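PDB 6Y2K: beta-galactosidase from Marinomonas sp. ef1, which hydrolyses terminal beta-galactosyl residues from beta-galactosides as a cold-active, hexameric member of glycoside hydrolase family 42. Local coordinates for residues S40-T45 with W51-E56; Y267-L272 with P327-G332; L336-A341 with T383-E388. All coordinates share one frame; numbering follows the deposited sequence.

In the fold
All three contacts belong to the eight-stranded TIM barrel. Interaction 1 lies far out, its centre about 32 Å from the centre of the chain, and is only partly buried; interactions 2 and 3 are buried, with centres about 16 Å apart and each about 35 Å from that of interaction 1. Helix 333-343 ties the inner two together: its Trp337 packs on Pro268, Leu269 and Pro329 of interaction 2, while Thr338 and Trp339 serve interaction 3. The chemistry shifts from methyls over indoles, through a leucine among prolines, to a helix pair holding an indole-to-carboxylate hydrogen bond. Interactions 1 and 2 also meet a second subunit; the segments of interaction 3 touch no other chain.

Interaction 1 of 3, residues S40-T45 with W51-E56; sequences STIEPT and WEWLDE
The carbonyl O of Trp51, whose indole lies against Ile42, receives two backbone N-H groups, from Asp55 N at 2.9 Å and, weakly, from Leu54 N; these bonds start helix 52-63. Across the contact the grip is CH-pi. Ile42 CG2 stands over one face of Trp51, 3.8 Å from the centre of the six-membered ring and 18° off its normal, while Ile42 CD1 rests on the rim at Trp51 CZ3, 3.7 Å away. Thr41 CG2 does the same to the five-membered ring of Trp53, 15° off the normal and nearest to Trp53 NE1 at 3.6 Å. Leu54 CB covers the opposite face of Trp53 and Ile42 CG1 meets its edge at CZ2 (3.9 Å), so this indole is held on three sides. Its CG sits between the backbone N and the carbonyl carbon (chi1 69°), which turns the ring toward helix 39-42. Trp53 NE1 makes a weak hydrogen bond to His50 O, and Thr41 also packs on Val181 of a second subunit. The contact folds the connection after barrel strand 29-34 back onto helix 52-63, within the beta-alpha-beta crossover to strand 67-71 of the TIM barrel.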
loop_
_atom_site.group_PDB
_atom_site.type_symbol
_atom_site.label_atom_id
_atom_site.label_comp_id
_atom_site.label_asym_id
_atom_site.label_seq_id
_atom_site.Cartn_x
_atom_site.Cartn_y
_atom_site.Cartn_z
ATOM N N SER A 40 22.584 20.631 -48.921
ATOM C CA SER A 40 21.558 21.049 -49.900
ATOM C C SER A 40 21.609 22.551 -50.239
ATOM O O SER A 40 21.148 22.944 -51.307
ATOM C CB SER A 40 20.137 20.647 -49.476
ATOM O OG SER A 40 19.570 21.543 -48.531
ATOM N N THR A 41 22.156 23.374 -49.342
ATOM C CA THR A 41 22.388 24.801 -49.625
ATOM C C THR A 41 23.631 24.960 -50.517
ATOM O O THR A 41 23.615 25.735 -51.475
ATOM C CB THR A 41 22.538 25.611 -48.319
ATOM O OG1 THR A 41 21.351 25.467 -47.525
ATOM C CG2 THR A 41 22.766 27.094 -48.600
ATOM N N ILE A 42 24.686 24.204 -50.213
ATOM C CA ILE A 42 25.935 24.255 -50.984
ATOM C C ILE A 42 25.750 23.704 -52.407
ATOM O O ILE A 42 26.226 24.314 -53.360
ATOM C CB ILE A 42 27.082 23.474 -50.298
ATOM C CG1 ILE A 42 27.424 24.091 -48.932
ATOM C CG2 ILE A 42 28.336 23.455 -51.182
ATOM C CD1 ILE A 42 28.231 23.181 -48.031
ATOM N N GLU A 43 25.091 22.549 -52.532
ATOM C CA GLU A 43 24.981 21.824 -53.802
ATOM C C GLU A 43 23.558 21.264 -53.966
ATOM O O GLU A 43 23.325 20.066 -53.758
ATOM C CB GLU A 43 26.033 20.708 -53.881
ATOM C CG GLU A 43 26.237 20.149 -55.290
ATOM C CD GLU A 43 27.361 19.117 -55.393
ATOM O OE1 GLU A 43 27.731 18.521 -54.365
ATOM O OE2 GLU A 43 27.884 18.878 -56.508
ATOM N N PRO A 44 22.602 22.133 -54.331
ATOM C CA PRO A 44 21.207 21.682 -54.489
ATOM C C PRO A 44 20.994 20.730 -55.656
ATOM O O PRO A 44 20.031 19.968 -55.641
ATOM C CB PRO A 44 20.409 22.974 -54.710
ATOM C CG PRO A 44 21.393 24.072 -54.885
ATOM C CD PRO A 44 22.755 23.588 -54.490
ATOM N N THR A 45 21.868 20.805 -56.660
ATOM C CA THR A 45 21.879 19.881 -57.792
ATOM C C THR A 45 23.364 19.694 -58.149
ATOM O O THR A 45 24.146 20.634 -57.979
ATOM C CB THR A 45 21.018 20.430 -58.957
ATOM O OG1 THR A 45 20.908 19.464 -60.010
ATOM C CG2 THR A 45 21.587 21.744 -59.523
ATOM N N TRP A 51 28.815 28.844 -52.490
ATOM C CA TRP A 51 29.686 29.176 -51.358
ATOM C C TRP A 51 29.510 30.606 -50.839
ATOM O O TRP A 51 29.988 30.914 -49.746
ATOM C CB TRP A 51 31.156 29.012 -51.742
ATOM C CG TRP A 51 31.584 27.625 -52.074
ATOM C CD1 TRP A 51 32.115 27.193 -53.258
ATOM C CD2 TRP A 51 31.539 26.484 -51.211
ATOM N NE1 TRP A 51 32.411 25.842 -53.181
ATOM C CE2 TRP A 51 32.068 25.388 -51.935
ATOM C CE3 TRP A 51 31.109 26.280 -49.895
ATOM C CZ2 TRP A 51 32.171 24.103 -51.383
ATOM C CZ3 TRP A 51 31.223 25.008 -49.343
ATOM C CH2 TRP A 51 31.748 23.936 -50.093
ATOM N N GLU A 52 28.858 31.477 -51.610
ATOM C CA GLU A 52 28.742 32.900 -51.245
ATOM C C GLU A 52 28.178 33.114 -49.829
ATOM O O GLU A 52 28.703 33.939 -49.075
ATOM C CB GLU A 52 27.893 33.641 -52.279
ATOM C CG GLU A 52 27.739 35.145 -52.058
ATOM C CD GLU A 52 26.743 35.747 -53.034
ATOM O OE1 GLU A 52 25.586 36.001 -52.619
ATOM O OE2 GLU A 52 27.105 35.935 -54.220
ATOM N N TRP A 53 27.121 32.377 -49.481
ATOM C CA TRP A 53 26.491 32.484 -48.151
ATOM C C TRP A 53 27.498 32.239 -47.024
ATOM O O TRP A 53 27.532 32.976 -46.035
ATOM C CB TRP A 53 25.286 31.520 -48.018
ATOM C CG TRP A 53 25.665 30.067 -47.982
ATOM C CD1 TRP A 53 25.953 29.266 -49.046
ATOM C CD2 TRP A 53 25.841 29.257 -46.813
ATOM N NE1 TRP A 53 26.293 28.004 -48.615
ATOM C CE2 TRP A 53 26.232 27.971 -47.247
ATOM C CE3 TRP A 53 25.712 29.495 -45.439
ATOM C CZ2 TRP A 53 26.487 26.924 -46.356
ATOM C CZ3 TRP A 53 25.970 28.454 -44.553
ATOM C CH2 TRP A 53 26.349 27.183 -45.017
ATOM N N LEU A 54 28.331 31.219 -47.193
ATOM C CA LEU A 54 29.280 30.809 -46.168
ATOM C C LEU A 54 30.497 31.732 -46.159
ATOM O O LEU A 54 30.996 32.084 -45.090
ATOM C CB LEU A 54 29.689 29.356 -46.391
ATOM C CG LEU A 54 30.605 28.685 -45.363
ATOM C CD1 LEU A 54 30.070 28.840 -43.945
ATOM C CD2 LEU A 54 30.766 27.215 -45.725
ATOM N N ASP A 55 30.961 32.131 -47.346
ATOM C CA ASP A 55 32.017 33.152 -47.480
ATOM C C ASP A 55 31.671 34.402 -46.673
ATOM O O ASP A 55 32.508 34.912 -45.923
ATOM C CB ASP A 55 32.220 33.574 -48.948
ATOM C CG ASP A 55 32.696 32.439 -49.851
ATOM O OD1 ASP A 55 33.357 31.480 -49.369
ATOM O OD2 ASP A 55 32.402 32.523 -51.074
ATOM N N GLU A 56 30.435 34.877 -46.828
ATOM C CA GLU A 56 29.967 36.080 -46.146
ATOM C C GLU A 56 29.752 35.885 -44.652
ATOM O O GLU A 56 30.100 36.763 -43.861
ATOM C CB GLU A 56 28.688 36.608 -46.789
ATOM C CG GLU A 56 28.930 37.145 -48.192
ATOM C CD GLU A 56 27.661 37.492 -48.950
ATOM O OE1 GLU A 56 26.535 37.354 -48.409
ATOM O OE2 GLU A 56 27.803 37.900 -50.119
#

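Interaction 2 of 3, residues Y267-L272 with P327-G332; sequences YPLGSL and PTPADG
Leu269 pushes one methyl, CD1, against the extended Pro327-Thr328-Pro329 chain, joining the short helix after strand 261-266 of the TIM barrel to the connection that follows strand 310-315. Helix 268-274 comes directly after the sixth barrel strand, and the segment 327-332 belongs to the long connection between the seventh strand and helix 333-343; both therefore lie beyond the C-terminal ends of barrel strands, the end where TIM-barrel enzymes carry their active sites.

The polar bonds run within 267-272 and from both segments to residues outside them. Tyr267, the N-cap residue, offers its carbonyl O to Ser271 N at 3.0 Å, and Pro268 O accepts Leu272 N at 3.1 Å, so the first turn that presents Leu269 is well formed. Gln316 OE1 bonds to Leu269 N. On the other segment, Thr328 N bonds to Asp527 of a second subunit and Thr328 O to Arg288 of the same chain, while the CB of Thr328 points away from 267-272 and its side chain packs on Arg525 of that second subunit. The backbone from Pro327 to Asp331 keeps polyproline II angles, an extended form.

The contact itself is apolar. Leu269 has CG anti to its carbonyl carbon (chi1 -46°), a torsion that carries the branched end out to the prolines, while its other methyl, CD2, packs on Trp337 of helix 333-343. CD1 meets backbone as well as side chain: Pro327 O is 3.5 Å from Leu269 CD1, and the Pro327 ring reaches the same methyl more loosely, through CG at 4.2 Å. Against Pro329, Leu269 CD1 lies over the face of the pyrrolidine ring, near its middle, 3.6 Å from Pro329 N.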
loop_
_atom_site.group_PDB
_atom_site.type_symbol
_atom_site.label_atom_id
_atom_site.label_comp_id
_atom_site.label_asym_id
_atom_site.label_seq_id
_atom_site.Cartn_x
_atom_site.Cartn_y
_atom_site.Cartn_z
ATOM N N TYR A 267 22.269 16.740 -22.901
ATOM C CA TYR A 267 20.881 17.109 -22.746
ATOM C C TYR A 267 20.324 16.399 -21.516
ATOM O O TYR A 267 19.594 15.412 -21.646
ATOM C CB TYR A 267 20.116 16.754 -24.012
ATOM C CG TYR A 267 20.596 17.496 -25.237
ATOM C CD1 TYR A 267 20.182 18.805 -25.485
ATOM C CD2 TYR A 267 21.465 16.896 -26.149
ATOM C CE1 TYR A 267 20.614 19.494 -26.603
ATOM C CE2 TYR A 267 21.903 17.576 -27.274
ATOM C CZ TYR A 267 21.477 18.875 -27.495
ATOM O OH TYR A 267 21.885 19.553 -28.612
ATOM N N PRO A 268 20.667 16.900 -20.313
ATOM C CA PRO A 268 20.361 16.201 -19.060
ATOM C C PRO A 268 18.886 15.864 -18.823
ATOM O O PRO A 268 18.599 14.822 -18.239
ATOM C CB PRO A 268 20.860 17.178 -17.987
ATOM C CG PRO A 268 21.902 17.971 -18.677
ATOM C CD PRO A 268 21.324 18.194 -20.036
ATOM N N LEU A 269 17.971 16.720 -19.277
ATOM C CA LEU A 269 16.533 16.475 -19.071
ATOM C C LEU A 269 15.991 15.434 -20.024
ATOM O O LEU A 269 15.113 14.673 -19.658
ATOM C CB LEU A 269 15.709 17.750 -19.196
ATOM C CG LEU A 269 16.213 18.997 -18.465
ATOM C CD1 LEU A 269 15.126 20.062 -18.471
ATOM C CD2 LEU A 269 16.669 18.696 -17.048
ATOM N N GLY A 270 16.513 15.410 -21.250
ATOM C CA GLY A 270 16.143 14.404 -22.229
ATOM C C GLY A 270 16.628 13.027 -21.834
ATOM O O GLY A 270 15.857 12.080 -21.878
ATOM N N SER A 271 17.897 12.917 -21.438
ATOM C CA SER A 271 18.457 11.624 -21.015
ATOM C C SER A 271 17.787 11.081 -19.739
ATOM O O SER A 271 17.512 9.883 -19.650
ATOM C CB SER A 271 19.981 11.693 -20.847
ATOM O OG SER A 271 20.361 12.541 -19.770
ATOM N N LEU A 272 17.488 11.954 -18.779
ATOM C CA LEU A 272 16.800 11.518 -17.556
ATOM C C LEU A 272 15.440 10.879 -17.873
ATOM O O LEU A 272 15.140 9.779 -17.403
ATOM C CB LEU A 272 16.619 12.670 -16.567
ATOM C CG LEU A 272 15.951 12.286 -15.239
ATOM C CD1 LEU A 272 16.738 11.224 -14.478
ATOM C CD2 LEU A 272 15.750 13.528 -14.397
ATOM N N PRO A 327 10.392 18.663 -20.165
ATOM C CA PRO A 327 10.164 19.760 -19.227
ATOM C C PRO A 327 11.112 20.931 -19.465
ATOM O O PRO A 327 12.154 20.761 -20.098
ATOM C CB PRO A 327 10.447 19.108 -17.870
ATOM C CG PRO A 327 11.483 18.090 -18.185
ATOM C CD PRO A 327 11.065 17.524 -19.507
ATOM N N THR A 328 10.720 22.112 -18.985
ATOM C CA THR A 328 11.624 23.254 -18.904
ATOM C C THR A 328 12.656 23.009 -17.790
ATOM O O THR A 328 12.308 22.466 -16.735
ATOM C CB THR A 328 10.876 24.562 -18.597
ATOM O OG1 THR A 328 9.960 24.360 -17.516
ATOM C CG2 THR A 328 10.107 25.053 -19.828
ATOM N N PRO A 329 13.922 23.408 -18.008
ATOM C CA PRO A 329 14.915 23.301 -16.927
ATOM C C PRO A 329 14.589 24.194 -15.741
ATOM O O PRO A 329 13.882 25.196 -15.893
ATOM C CB PRO A 329 16.232 23.748 -17.591
ATOM C CG PRO A 329 15.995 23.738 -19.061
ATOM C CD PRO A 329 14.516 23.906 -19.264
ATOM N N ALA A 330 15.088 23.834 -14.561
ATOM C CA ALA A 330 14.960 24.709 -13.385
ATOM C C ALA A 330 15.681 26.019 -13.676
ATOM O O ALA A 330 16.658 26.033 -14.431
ATOM C CB ALA A 330 15.574 24.068 -12.149
ATOM N N ASP A 331 15.201 27.108 -13.090
ATOM C CA ASP A 331 15.911 28.377 -13.184
ATOM C C ASP A 331 17.306 28.176 -12.581
ATOM O O ASP A 331 17.444 27.611 -11.497
ATOM C CB ASP A 331 15.132 29.505 -12.488
ATOM C CG ASP A 331 13.894 29.973 -13.294
ATOM O OD1 ASP A 331 13.797 29.745 -14.537
ATOM O OD2 ASP A 331 13.011 30.613 -12.677
ATOM N N GLY A 332 18.331 28.581 -13.333
ATOM C CA GLY A 332 19.738 28.358 -12.970
ATOM C C GLY A 332 20.382 27.068 -13.490
ATOM O O GLY A 332 21.610 26.901 -13.382
#

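Interaction 3 of 3, residues L336-A341 with T383-E388; sequences LWTWEA and TLVAQE
Trp339 and Glu388 make the polar link: Trp339 NE1 donates to Glu388 OE1 at 3.0 Å, with an N-H...O angle of 159°. The acceptor lies close to the indole plane, but the N-H reaches it on its anti side, tilted from the carboxylate plane. The same Glu388 OE1 forms a salt bridge with Arg335, so one oxygen holds both an indole and a guanidinium. Glu388 CG stands anti to the carbonyl carbon (chi1 -71°) and the chain beyond it is extended, which brings OE1 to the indole N-H.

The remaining contacts are apolar and join two helices of the barrel's outer layer: helix 333-343, which connects the seventh and eighth strands, and helix 377-395, which follows the eighth. The short segments cross at -38°, their axes 10.4 Å apart. Val385 points toward helix 333-343, its CG1 3.7 Å from Thr338 CG2 and over one face of the Trp339 ring, offset toward the rim. Replacing Trp339 with an alanine would probably leave Glu388 with Arg335 but without its indole donor, and open a gap beside Val385. Phe620 and Phe622 of strand 618-623 also pack on the indole, and Trp339 CZ2 lies 3.7 Å from Glu388 CB.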
loop_
_atom_site.group_PDB
_atom_site.type_symbol
_atom_site.label_atom_id
_atom_site.label_comp_id
_atom_site.label_asym_id
_atom_site.label_seq_id
_atom_site.Cartn_x
_atom_site.Cartn_y
_atom_site.Cartn_z
ATOM N N LEU A 336 24.249 25.921 -14.054
ATOM C CA LEU A 336 24.682 24.726 -13.331
ATOM C C LEU A 336 25.464 23.792 -14.252
ATOM O O LEU A 336 26.574 23.382 -13.923
ATOM C CB LEU A 336 23.468 23.994 -12.727
ATOM C CG LEU A 336 23.646 22.947 -11.623
ATOM C CD1 LEU A 336 22.279 22.377 -11.286
ATOM C CD2 LEU A 336 24.586 21.807 -11.971
ATOM N N TRP A 337 24.870 23.464 -15.402
ATOM C CA TRP A 337 25.480 22.516 -16.342
ATOM C C TRP A 337 26.773 23.047 -16.938
ATOM O O TRP A 337 27.699 22.277 -17.203
ATOM C CB TRP A 337 24.503 22.151 -17.480
ATOM C CG TRP A 337 23.210 21.524 -17.036
ATOM C CD1 TRP A 337 23.032 20.645 -16.004
ATOM C CD2 TRP A 337 21.922 21.699 -17.640
ATOM N NE1 TRP A 337 21.710 20.274 -15.914
ATOM C CE2 TRP A 337 21.005 20.908 -16.905
ATOM C CE3 TRP A 337 21.449 22.462 -18.727
ATOM C CZ2 TRP A 337 19.638 20.849 -17.223
ATOM C CZ3 TRP A 337 20.091 22.405 -19.041
ATOM C CH2 TRP A 337 19.201 21.594 -18.290
ATOM N N THR A 338 26.828 24.361 -17.153
ATOM C CA THR A 338 28.013 25.010 -17.717
ATOM C C THR A 338 29.191 24.931 -16.747
ATOM O O THR A 338 30.269 24.462 -17.131
ATOM C CB THR A 338 27.714 26.469 -18.124
ATOM O OG1 THR A 338 26.576 26.504 -18.993
ATOM C CG2 THR A 338 28.904 27.110 -18.853
ATOM N N TRP A 339 28.992 25.376 -15.501
ATOM C CA TRP A 339 30.039 25.248 -14.471
ATOM C C TRP A 339 30.428 23.805 -14.231
ATOM O O TRP A 339 31.596 23.510 -14.009
ATOM C CB TRP A 339 29.636 25.896 -13.146
ATOM C CG TRP A 339 29.936 27.347 -13.117
ATOM C CD1 TRP A 339 29.046 28.368 -13.052
ATOM C CD2 TRP A 339 31.231 27.940 -13.193
ATOM N NE1 TRP A 339 29.706 29.577 -13.062
ATOM C CE2 TRP A 339 31.053 29.340 -13.158
ATOM C CE3 TRP A 339 32.528 27.428 -13.283
ATOM C CZ2 TRP A 339 32.126 30.231 -13.205
ATOM C CZ3 TRP A 339 33.602 28.322 -13.337
ATOM C CH2 TRP A 339 33.391 29.704 -13.286
ATOM N N GLU A 340 29.440 22.911 -14.277
ATOM C CA GLU A 340 29.689 21.475 -14.159
ATOM C C GLU A 340 30.743 21.058 -15.178
ATOM O O GLU A 340 31.772 20.481 -14.806
ATOM C CB GLU A 340 28.371 20.697 -14.350
ATOM C CG GLU A 340 28.457 19.183 -14.375
ATOM C CD GLU A 340 27.243 18.590 -15.076
ATOM O OE1 GLU A 340 27.322 18.410 -16.309
ATOM O OE2 GLU A 340 26.209 18.345 -14.409
ATOM N N ALA A 341 30.502 21.368 -16.452
ATOM C CA ALA A 341 31.458 21.008 -17.516
ATOM C C ALA A 341 32.851 21.603 -17.258
ATOM O O ALA A 341 33.865 20.898 -17.388
ATOM C CB ALA A 341 30.941 21.422 -18.880
ATOM N N THR A 383 25.284 34.696 -19.975
ATOM C CA THR A 383 25.864 36.005 -19.653
ATOM C C THR A 383 26.460 36.016 -18.239
ATOM O O THR A 383 27.588 36.462 -18.042
ATOM C CB THR A 383 24.817 37.133 -19.830
ATOM O OG1 THR A 383 24.368 37.152 -21.193
ATOM C CG2 THR A 383 25.401 38.504 -19.478
ATOM N N LEU A 384 25.709 35.476 -17.278
ATOM C CA LEU A 384 26.148 35.388 -15.881
ATOM C C LEU A 384 27.399 34.526 -15.723
ATOM O O LEU A 384 28.340 34.928 -15.027
ATOM C CB LEU A 384 25.028 34.823 -15.001
ATOM C CG LEU A 384 24.879 35.215 -13.523
ATOM C CD1 LEU A 384 24.247 34.074 -12.731
ATOM C CD2 LEU A 384 26.147 35.690 -12.842
ATOM N N VAL A 385 27.417 33.350 -16.361
ATOM C CA VAL A 385 28.597 32.471 -16.303
ATOM C C VAL A 385 29.845 33.212 -16.833
ATOM O O VAL A 385 30.905 33.158 -16.205
ATOM C CB VAL A 385 28.385 31.120 -17.044
ATOM C CG1 VAL A 385 29.683 30.327 -17.143
ATOM C CG2 VAL A 385 27.332 30.267 -16.337
ATOM N N ALA A 386 29.715 33.915 -17.962
ATOM C CA ALA A 386 30.850 34.646 -18.549
ATOM C C ALA A 386 31.433 35.673 -17.565
ATOM O O ALA A 386 32.654 35.778 -17.424
ATOM C CB ALA A 386 30.434 35.329 -19.850
ATOM N N GLN A 387 30.548 36.399 -16.881
ATOM C CA GLN A 387 30.945 37.341 -15.820
ATOM C C GLN A 387 31.615 36.596 -14.667
ATOM O O GLN A 387 32.665 37.021 -14.180
ATOM C CB GLN A 387 29.740 38.136 -15.307
ATOM C CG GLN A 387 29.149 39.085 -16.344
ATOM C CD GLN A 387 27.712 39.533 -16.061
ATOM O OE1 GLN A 387 27.005 38.964 -15.213
ATOM N NE2 GLN A 387 27.267 40.561 -16.793
ATOM N N GLU A 388 31.029 35.471 -14.254
ATOM C CA GLU A 388 31.583 34.688 -13.149
ATOM C C GLU A 388 32.950 34.081 -13.443
ATOM O O GLU A 388 33.766 33.985 -12.518
ATOM C CB GLU A 388 30.612 33.603 -12.668
ATOM C CG GLU A 388 29.400 34.153 -11.921
ATOM C CD GLU A 388 28.390 33.078 -11.542
ATOM O OE1 GLU A 388 28.288 32.038 -12.244
ATOM O OE2 GLU A 388 27.700 33.268 -10.522
#